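Local coordinates for crispr-associated protein Cas5, dvulg subtype (Xanthomonas oryzae pv. oryzae, PDB 3VZI) that probably cleaves CRISPR precursor RNA as a Cas5d endoribonuclease and binds nucleic acid in the CRISPR-mediated immune system of the bacterium, at residues I58-P63 with A207-G212; V25-Y30 with Q104-T109; A81-A86 with D93-Y98. One frame throughout, in Å; residues are numbered along the deposited sequence.

Contact 1 of 3, residues I58-P63 with A207-G212; sequences IQVLKP and ARMVDG
V60 and G212 mark the meeting of the two backbones, their CA atoms 4.9 Å apart, where the end of strand 51-60 faces the turn that follows strand 202-210. A nearly straight hydrogen bond joins them, V60 N lying 3.0 Å from G212 O with an N-H...O angle of 171°. The donor stands above the carbonyl plane of G212, not on a lone pair. The same oxygen takes a CA-H...O contact from Q59 CA at 3.5 Å, so two successive residues of the strand converge on it.

The side chain of Q59 adds a second, looser tie. Its CG runs opposite the backbone N (chi1 177°), and a bend at chi2, 89°, carries the amide over to the turn. There NE2 comes to 3.2 Å from D211 O, in a hydrogen bond that is strongly bent and therefore weak. The carboxylate of D211 leads away from the strand, and its OD1 accepts a bond from G183 N.

The CG2 methyl of V60 meets M209, near the end of strand 202-210. It touches M209 SD at 4.1 Å, the two side chains crossing at about a right angle, and lies 3.8 Å from G212 O. M209 in addition rests on V214, and V60 on Y116 of strand 114-124.

Backbone bonds of I58 with V214 and of Q59 with I117 place strand 51-60 between strands 213-215 and 114-124 in the RRM-like antiparallel sheet. The turn at D211 and G212 hands the chain from the two-stranded pair 184-194/202-210 to the edge of that sheet. The straight V60 N to G212 O bond is between main-chain atoms, whereas the Q59 amide bond is weak. G212 adopts a positive phi that calls for glycine, and its lack of a side chain lets the turn lie close against Q59 and V60.

Contact 2 of 3, residues V25-Y30 with Q104-T109; sequences VERVSY and QQRAAT
R27 and V28 pair in parallel with A108 and T109, and this backbone ladder is the tight part of the contact. T109 N donates to R27 O at 3.1 Å, and T109 O receives S29 N at 2.8 Å. On one face of the sheet V28 CG2 lies 4.0 Å from T109 CB, the two side chains running alongside each other in one direction, while T109 also leans on F66.

R27 is packed as closely. Bends at chi2 and chi3 fold it back along the neighbouring segment until NH1 reaches R106 O, 2.8 Å away, close to the guanidinium plane. R106 NH1 sits over one face of this guanidinium and A108 CB over the opposite one. E160 is a long, weak ion-pair partner of R27, and the bond to R106 O probably helps offset the closeness of the two guanidinium groups.

The start of the ladder is looser: R27 N and A107 O stand 3.9 Å apart without a hydrogen bond, beside exposed E26 and the peripheral R106. R106, with positive phi, breaks from helical geometry just after helix 92-103. The arrangement is a short parallel pair of strands at the start of strand 108-112, entered from the end of that helix, within a small mixed sheet.

Contact 3 of 3, residues A81-A86 with D93-Y98; sequences ASISKA and DELVKY
S82 opens the contact against Y98, across two helical segments whose axes come within 9.8 Å and run almost antiparallel, at 152°. S82 presents its CB, which lies 3.6 Å from Y98 OH and approaches the ring obliquely. The serine hydroxyl is engaged within its own stretch of chain, since OG takes a hydrogen bond from S79 N, so the meeting with the tyrosine is made by carbon.

I83, next along, reaches over with both its branches. CG2 meets L95 CD2 at 4.1 Å, the two side chains inclined to one another, and CD1 comes to 4.3 Å from Y98 CD1. With CG1 beside the backbone N (chi1 -47°), the long branch swings across to the tyrosine while CG2 stays on the leucine.

One turn later A86 brings only a methyl group, yet three side chains gather round it. Y98 CE1 is 4.4 Å from A86 CB, which sits at the edge of the ring, near its plane. L95 CD2 lies 4.2 Å from the same CB, and E94 OE1 approaches it to 3.7 Å. E94 OE2 forms a salt bridge with R91, in the link between the helices, and the touch of OE1 on A86 CB is simple van der Waals contact.

The touching residues are spaced alike on the two helices, 82, 83 and 86 against 94, 95 and 98, and the pairing runs in reverse order as expected for antiparallel helices. No hydrogen bond crosses between them. Helices 80-88 and 92-103 thus form a helical hairpin, the centre of their contact about 37 Å from the centre of the chain. It is inserted in the sequence between strands 66-69 and 108-112, which pair antiparallel, with helix 92-103 leading back toward the latter.

Contacts 1 and 2 lie in the body of the protein and contact 3 far out on a helical extension. Contact 1 joins the main antiparallel sheet to the hairpin 184-194/202-210; contact 2 lies 24 Å away between centres, with nearest atoms about 8 Å apart, and their segments alternate along the chain. The centre of contact 3 is 22 Å from that of contact 2 and 45 Å from that of contact 1. Helix 92-103 leads from contact 3 to the turn before strand 108-112 of contact 2; the nearest atoms of contacts 2 and 3 are about 6 Å apart. None of the three touches another, and none can be assigned to the ribonuclease site.

Contact 1 of 3, residues I58-P63 with A207-G212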
loop_
_atom_site.group_PDB
_atom_site.type_symbol
_atom_site.label_atom_id
_atom_site.label_comp_id
_atom_site.label_asym_id
_atom_site.label_seq_id
_atom_site.Cartn_x
_atom_site.Cartn_y
_atom_site.Cartn_z
ATOM N N ILE A 58 3.314 7.915 7.724
ATOM C CA ILE A 58 3.102 8.079 6.286
ATOM C C ILE A 58 2.747 9.545 6.056
ATOM O O ILE A 58 1.953 10.104 6.793
ATOM C CB ILE A 58 1.908 7.232 5.835
ATOM C CG1 ILE A 58 2.272 5.744 5.870
ATOM C CG2 ILE A 58 1.388 7.655 4.461
ATOM C CD1 ILE A 58 1.116 4.896 6.362
ATOM N N GLN A 59 3.333 10.171 5.053
ATOM C CA GLN A 59 3.017 11.558 4.702
ATOM C C GLN A 59 2.324 11.500 3.365
ATOM O O GLN A 59 2.884 10.981 2.416
ATOM C CB GLN A 59 4.300 12.356 4.553
ATOM C CG GLN A 59 4.104 13.787 4.118
ATOM C CD GLN A 59 3.921 14.726 5.278
ATOM O OE1 GLN A 59 4.666 14.672 6.270
ATOM N NE2 GLN A 59 2.922 15.601 5.172
ATOM N N VAL A 60 1.089 11.969 3.282
ATOM C CA VAL A 60 0.382 11.969 1.998
ATOM C C VAL A 60 0.809 13.244 1.271
ATOM O O VAL A 60 0.726 14.359 1.823
ATOM C CB VAL A 60 -1.135 11.870 2.243
ATOM C CG1 VAL A 60 -1.966 11.804 0.959
ATOM C CG2 VAL A 60 -1.395 10.670 3.131
ATOM N N LEU A 61 1.333 13.087 0.062
ATOM C CA LEU A 61 1.756 14.244 -0.680
ATOM C C LEU A 61 0.706 14.805 -1.603
ATOM O O LEU A 61 0.676 16.028 -1.803
ATOM C CB LEU A 61 3.048 13.996 -1.410
ATOM C CG LEU A 61 4.265 13.721 -0.515
ATOM C CD1 LEU A 61 5.388 13.200 -1.387
ATOM C CD2 LEU A 61 4.773 14.892 0.320
ATOM N N LYS A 62 -0.175 13.961 -2.141
ATOM C CA LYS A 62 -1.133 14.424 -3.150
ATOM C C LYS A 62 -2.591 14.234 -2.769
ATOM O O LYS A 62 -2.908 13.370 -1.962
ATOM C CB LYS A 62 -0.790 13.815 -4.510
ATOM C CG LYS A 62 0.458 14.468 -5.134
ATOM C CD LYS A 62 1.130 13.623 -6.193
ATOM C CE LYS A 62 0.649 14.026 -7.583
ATOM N NZ LYS A 62 1.589 13.513 -8.627
ATOM N N PRO A 63 -3.498 15.073 -3.312
ATOM C CA PRO A 63 -4.937 14.946 -2.955
ATOM C C PRO A 63 -5.508 13.579 -3.265
ATOM O O PRO A 63 -5.168 12.960 -4.277
ATOM C CB PRO A 63 -5.621 15.985 -3.841
ATOM C CG PRO A 63 -4.580 17.006 -4.078
ATOM C CD PRO A 63 -3.252 16.282 -4.127
ATOM N N ALA A 207 -7.137 5.882 11.477
ATOM C CA ALA A 207 -6.063 6.729 10.965
ATOM C C ALA A 207 -6.503 8.159 11.169
ATOM O O ALA A 207 -7.696 8.460 10.964
ATOM C CB ALA A 207 -5.781 6.439 9.496
ATOM N N ARG A 208 -5.570 9.013 11.611
ATOM C CA ARG A 208 -5.800 10.446 11.707
ATOM C C ARG A 208 -4.657 11.169 10.995
ATOM O O ARG A 208 -3.480 10.779 11.084
ATOM C CB ARG A 208 -5.970 10.921 13.158
ATOM C CG ARG A 208 -6.121 12.444 13.264
ATOM C CD ARG A 208 -6.302 12.956 14.698
ATOM N NE ARG A 208 -5.124 12.670 15.522
ATOM C CZ ARG A 208 -4.340 13.584 16.100
ATOM N NH1 ARG A 208 -4.615 14.889 15.996
ATOM N NH2 ARG A 208 -3.278 13.181 16.806
ATOM N N MET A 209 -5.016 12.222 10.268
ATOM C CA MET A 209 -4.067 12.911 9.398
ATOM C C MET A 209 -3.942 14.351 9.862
ATOM O O MET A 209 -4.959 15.055 10.009
ATOM C CB MET A 209 -4.571 12.857 7.960
ATOM C CG MET A 209 -3.521 13.147 6.898
ATOM S SD MET A 209 -4.184 12.892 5.230
ATOM C CE MET A 209 -5.328 14.251 5.062
ATOM N N VAL A 210 -2.712 14.788 10.114
ATOM C CA VAL A 210 -2.461 16.181 10.510
ATOM C C VAL A 210 -1.500 16.809 9.496
ATOM O O VAL A 210 -0.333 16.414 9.418
ATOM C CB VAL A 210 -1.917 16.259 11.959
ATOM C CG1 VAL A 210 -1.393 17.647 12.304
ATOM C CG2 VAL A 210 -2.996 15.859 12.936
ATOM N N ASP A 211 -1.995 17.769 8.710
ATOM C CA ASP A 211 -1.203 18.401 7.625
ATOM C C ASP A 211 -0.502 17.354 6.728
ATOM O O ASP A 211 0.666 17.493 6.377
ATOM C CB ASP A 211 -0.195 19.445 8.167
ATOM C CG ASP A 211 -0.870 20.607 8.906
ATOM O OD1 ASP A 211 -1.977 21.023 8.492
ATOM O OD2 ASP A 211 -0.307 21.126 9.909
ATOM N N GLY A 212 -1.222 16.300 6.366
ATOM C CA GLY A 212 -0.644 15.209 5.566
ATOM C C GLY A 212 -0.072 14.046 6.366
ATOM O O GLY A 212 -0.033 12.903 5.884
#

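Contact 2 of 3, residues V25-Y30 with Q104-T109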
loop_
_atom_site.group_PDB
_atom_site.type_symbol
_atom_site.label_atom_id
_atom_site.label_comp_id
_atom_site.label_asym_id
_atom_site.label_seq_id
_atom_site.Cartn_x
_atom_site.Cartn_y
_atom_site.Cartn_z
ATOM N N VAL A 25 -16.122 -8.636 -2.894
ATOM C CA VAL A 25 -16.532 -8.788 -4.290
ATOM C C VAL A 25 -15.773 -7.778 -5.148
ATOM O O VAL A 25 -14.801 -8.142 -5.802
ATOM C CB VAL A 25 -18.053 -8.636 -4.492
ATOM C CG1 VAL A 25 -18.413 -8.868 -5.954
ATOM C CG2 VAL A 25 -18.819 -9.601 -3.593
ATOM N N GLU A 26 -16.202 -6.516 -5.127
ATOM C CA GLU A 26 -15.501 -5.449 -5.849
ATOM C C GLU A 26 -14.230 -5.012 -5.121
ATOM O O GLU A 26 -14.135 -5.124 -3.897
ATOM C CB GLU A 26 -16.413 -4.245 -6.052
ATOM C CG GLU A 26 -17.517 -4.483 -7.066
ATOM C CD GLU A 26 -18.868 -4.004 -6.561
ATOM O OE1 GLU A 26 -19.190 -4.278 -5.378
ATOM O OE2 GLU A 26 -19.611 -3.368 -7.342
ATOM N N ARG A 27 -13.257 -4.527 -5.884
ATOM C CA ARG A 27 -12.028 -4.022 -5.320
ATOM C C ARG A 27 -12.135 -2.499 -5.166
ATOM O O ARG A 27 -12.225 -1.773 -6.160
ATOM C CB ARG A 27 -10.852 -4.381 -6.232
ATOM C CG ARG A 27 -10.710 -5.857 -6.582
ATOM C CD ARG A 27 -10.186 -6.015 -8.009
ATOM N NE ARG A 27 -8.758 -5.691 -8.145
ATOM C CZ ARG A 27 -8.156 -5.303 -9.274
ATOM N NH1 ARG A 27 -8.837 -5.161 -10.403
ATOM N NH2 ARG A 27 -6.850 -5.051 -9.275
ATOM N N VAL A 28 -12.161 -2.009 -3.929
ATOM C CA VAL A 28 -12.110 -0.562 -3.692
ATOM C C VAL A 28 -10.843 -0.233 -2.898
ATOM O O VAL A 28 -10.457 -0.999 -2.009
ATOM C CB VAL A 28 -13.357 -0.034 -2.937
ATOM C CG1 VAL A 28 -13.108 1.377 -2.384
ATOM C CG2 VAL A 28 -14.578 -0.033 -3.844
ATOM N N SER A 29 -10.199 0.896 -3.208
ATOM C CA SER A 29 -9.045 1.329 -2.433
ATOM C C SER A 29 -9.354 2.129 -1.189
ATOM O O SER A 29 -10.223 3.011 -1.190
ATOM C CB SER A 29 -8.136 2.191 -3.271
ATOM O OG SER A 29 -6.959 2.468 -2.526
ATOM N N TYR A 30 -8.615 1.829 -0.131
ATOM C CA TYR A 30 -8.466 2.751 1.005
ATOM C C TYR A 30 -7.992 4.112 0.509
ATOM O O TYR A 30 -7.346 4.190 -0.535
ATOM C CB TYR A 30 -7.415 2.222 1.963
ATOM C CG TYR A 30 -7.893 1.152 2.901
ATOM C CD1 TYR A 30 -8.983 1.386 3.748
ATOM C CD2 TYR A 30 -7.247 -0.101 2.962
ATOM C CE1 TYR A 30 -9.422 0.422 4.634
ATOM C CE2 TYR A 30 -7.656 -1.066 3.867
ATOM C CZ TYR A 30 -8.739 -0.794 4.699
ATOM O OH TYR A 30 -9.187 -1.733 5.594
ATOM N N GLN A 104 -13.971 -10.334 -15.747
ATOM C CA GLN A 104 -12.577 -10.358 -16.235
ATOM C C GLN A 104 -11.977 -8.967 -16.387
ATOM O O GLN A 104 -10.772 -8.817 -16.572
ATOM C CB GLN A 104 -12.477 -11.102 -17.572
ATOM C CG GLN A 104 -11.482 -12.245 -17.543
ATOM C CD GLN A 104 -12.083 -13.467 -16.893
ATOM O OE1 GLN A 104 -12.891 -14.174 -17.504
ATOM N NE2 GLN A 104 -11.707 -13.718 -15.644
ATOM N N GLN A 105 -12.838 -7.960 -16.326
ATOM C CA GLN A 105 -12.423 -6.573 -16.248
ATOM C C GLN A 105 -12.011 -6.217 -14.825
ATOM O O GLN A 105 -11.212 -5.298 -14.611
ATOM C CB GLN A 105 -13.568 -5.686 -16.694
ATOM C CG GLN A 105 -13.586 -5.460 -18.186
ATOM C CD GLN A 105 -14.979 -5.524 -18.738
ATOM O OE1 GLN A 105 -15.177 -5.724 -19.941
ATOM N NE2 GLN A 105 -15.966 -5.379 -17.861
ATOM N N ARG A 106 -12.571 -6.958 -13.866
ATOM C CA ARG A 106 -12.223 -6.855 -12.447
ATOM C C ARG A 106 -12.332 -5.414 -11.987
ATOM O O ARG A 106 -11.383 -4.872 -11.427
ATOM C CB ARG A 106 -10.824 -7.433 -12.183
ATOM C CG ARG A 106 -10.712 -8.907 -12.585
ATOM C CD ARG A 106 -9.281 -9.388 -12.749
ATOM N NE ARG A 106 -8.474 -8.554 -13.687
ATOM C CZ ARG A 106 -7.414 -7.782 -13.310
ATOM N NH1 ARG A 106 -6.986 -7.752 -12.032
ATOM N NH2 ARG A 106 -6.781 -7.059 -14.232
ATOM N N ALA A 107 -13.509 -4.818 -12.245
ATOM C CA ALA A 107 -13.806 -3.390 -11.994
ATOM C C ALA A 107 -13.213 -2.939 -10.676
ATOM O O ALA A 107 -13.355 -3.647 -9.668
ATOM C CB ALA A 107 -15.298 -3.126 -12.009
ATOM N N ALA A 108 -12.550 -1.776 -10.684
ATOM C CA ALA A 108 -11.972 -1.240 -9.470
ATOM C C ALA A 108 -12.117 0.276 -9.302
ATOM O O ALA A 108 -12.273 1.025 -10.276
ATOM C CB ALA A 108 -10.517 -1.648 -9.375
ATOM N N THR A 109 -12.059 0.696 -8.036
ATOM C CA THR A 109 -12.031 2.086 -7.639
ATOM C C THR A 109 -10.678 2.346 -6.969
ATOM O O THR A 109 -10.461 2.035 -5.791
ATOM C CB THR A 109 -13.204 2.403 -6.700
ATOM O OG1 THR A 109 -14.405 1.980 -7.338
ATOM C CG2 THR A 109 -13.301 3.904 -6.413
#

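Contact 3 of 3, residues A81-A86 with D93-Y98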
loop_
_atom_site.group_PDB
_atom_site.type_symbol
_atom_site.label_atom_id
_atom_site.label_comp_id
_atom_site.label_asym_id
_atom_site.label_seq_id
_atom_site.Cartn_x
_atom_site.Cartn_y
_atom_site.Cartn_z
ATOM N N ALA A 81 -27.243 -2.051 -24.563
ATOM C CA ALA A 81 -27.935 -2.569 -25.753
ATOM C C ALA A 81 -27.636 -4.040 -26.110
ATOM O O ALA A 81 -28.500 -4.718 -26.693
ATOM C CB ALA A 81 -27.675 -1.673 -26.962
ATOM N N SER A 82 -26.434 -4.525 -25.778
ATOM C CA SER A 82 -26.038 -5.900 -26.144
ATOM C C SER A 82 -26.811 -6.924 -25.302
ATOM O O SER A 82 -27.296 -7.942 -25.812
ATOM C CB SER A 82 -24.525 -6.129 -25.988
ATOM O OG SER A 82 -23.834 -4.937 -25.709
ATOM N N ILE A 83 -26.882 -6.640 -24.002
ATOM C CA ILE A 83 -27.738 -7.348 -23.075
ATOM C C ILE A 83 -29.180 -7.327 -23.599
ATOM O O ILE A 83 -29.833 -8.370 -23.675
ATOM C CB ILE A 83 -27.717 -6.696 -21.674
ATOM C CG1 ILE A 83 -26.289 -6.385 -21.201
ATOM C CG2 ILE A 83 -28.452 -7.568 -20.678
ATOM C CD1 ILE A 83 -25.487 -7.565 -20.679
ATOM N N SER A 84 -29.679 -6.151 -23.961
ATOM C CA SER A 84 -31.037 -6.061 -24.417
ATOM C C SER A 84 -31.272 -7.036 -25.597
ATOM O O SER A 84 -32.237 -7.841 -25.599
ATOM C CB SER A 84 -31.357 -4.629 -24.806
ATOM O OG SER A 84 -32.751 -4.478 -24.964
ATOM N N LYS A 85 -30.352 -6.986 -26.562
ATOM C CA LYS A 85 -30.440 -7.760 -27.795
ATOM C C LYS A 85 -30.322 -9.254 -27.577
ATOM O O LYS A 85 -31.009 -10.034 -28.255
ATOM C CB LYS A 85 -29.371 -7.321 -28.786
ATOM C CG LYS A 85 -29.877 -6.361 -29.831
ATOM C CD LYS A 85 -28.924 -6.322 -31.016
ATOM C CE LYS A 85 -29.681 -6.264 -32.335
ATOM N NZ LYS A 85 -28.711 -6.394 -33.450
ATOM N N ALA A 86 -29.449 -9.659 -26.657
ATOM C CA ALA A 86 -29.232 -11.089 -26.419
ATOM C C ALA A 86 -30.404 -11.694 -25.659
ATOM O O ALA A 86 -30.842 -12.798 -26.010
ATOM C CB ALA A 86 -27.894 -11.374 -25.754
ATOM N N ASP A 93 -26.158 -18.114 -23.885
ATOM C CA ASP A 93 -24.741 -18.353 -24.144
ATOM C C ASP A 93 -23.983 -17.022 -24.167
ATOM O O ASP A 93 -23.057 -16.826 -23.366
ATOM C CB ASP A 93 -24.490 -19.235 -25.395
ATOM C CG ASP A 93 -25.325 -18.825 -26.615
ATOM O OD1 ASP A 93 -26.573 -18.783 -26.538
ATOM O OD2 ASP A 93 -24.718 -18.572 -27.677
ATOM N N GLU A 94 -24.420 -16.094 -25.021
ATOM C CA GLU A 94 -23.866 -14.737 -25.048
ATOM C C GLU A 94 -24.000 -14.055 -23.693
ATOM O O GLU A 94 -23.071 -13.385 -23.247
ATOM C CB GLU A 94 -24.487 -13.890 -26.162
ATOM C CG GLU A 94 -23.957 -14.224 -27.553
ATOM C CD GLU A 94 -24.867 -13.755 -28.685
ATOM O OE1 GLU A 94 -25.863 -13.043 -28.401
ATOM O OE2 GLU A 94 -24.588 -14.101 -29.865
ATOM N N LEU A 95 -25.138 -14.242 -23.027
ATOM C CA LEU A 95 -25.328 -13.680 -21.666
ATOM C C LEU A 95 -24.364 -14.239 -20.626
ATOM O O LEU A 95 -23.996 -13.524 -19.704
ATOM C CB LEU A 95 -26.775 -13.820 -21.162
ATOM C CG LEU A 95 -27.845 -12.981 -21.877
ATOM C CD1 LEU A 95 -29.219 -13.555 -21.558
ATOM C CD2 LEU A 95 -27.784 -11.485 -21.577
ATOM N N VAL A 96 -23.966 -15.505 -20.776
ATOM C CA VAL A 96 -23.006 -16.128 -19.863
ATOM C C VAL A 96 -21.598 -15.620 -20.183
ATOM O O VAL A 96 -20.829 -15.292 -19.278
ATOM C CB VAL A 96 -23.090 -17.666 -19.891
ATOM C CG1 VAL A 96 -22.002 -18.293 -19.033
ATOM C CG2 VAL A 96 -24.456 -18.111 -19.387
ATOM N N LYS A 97 -21.295 -15.515 -21.477
ATOM C CA LYS A 97 -20.053 -14.920 -21.949
ATOM C C LYS A 97 -19.894 -13.479 -21.459
ATOM O O LYS A 97 -18.806 -13.098 -21.080
ATOM C CB LYS A 97 -20.003 -14.975 -23.478
ATOM C CG LYS A 97 -18.611 -15.167 -24.060
ATOM C CD LYS A 97 -18.674 -15.777 -25.448
ATOM C CE LYS A 97 -19.505 -17.063 -25.471
ATOM N NZ LYS A 97 -19.891 -17.461 -26.853
ATOM N N TYR A 98 -20.978 -12.693 -21.458
ATOM C CA TYR A 98 -20.956 -11.275 -21.012
ATOM C C TYR A 98 -20.718 -11.139 -19.516
ATOM O O TYR A 98 -20.070 -10.187 -19.070
ATOM C CB TYR A 98 -22.265 -10.545 -21.363
ATOM C CG TYR A 98 -22.421 -10.184 -22.835
ATOM C CD1 TYR A 98 -23.673 -10.229 -23.461
ATOM C CD2 TYR A 98 -21.320 -9.801 -23.601
ATOM C CE1 TYR A 98 -23.817 -9.901 -24.797
ATOM C CE2 TYR A 98 -21.454 -9.482 -24.939
ATOM C CZ TYR A 98 -22.701 -9.532 -25.526
ATOM O OH TYR A 98 -22.817 -9.204 -26.853
#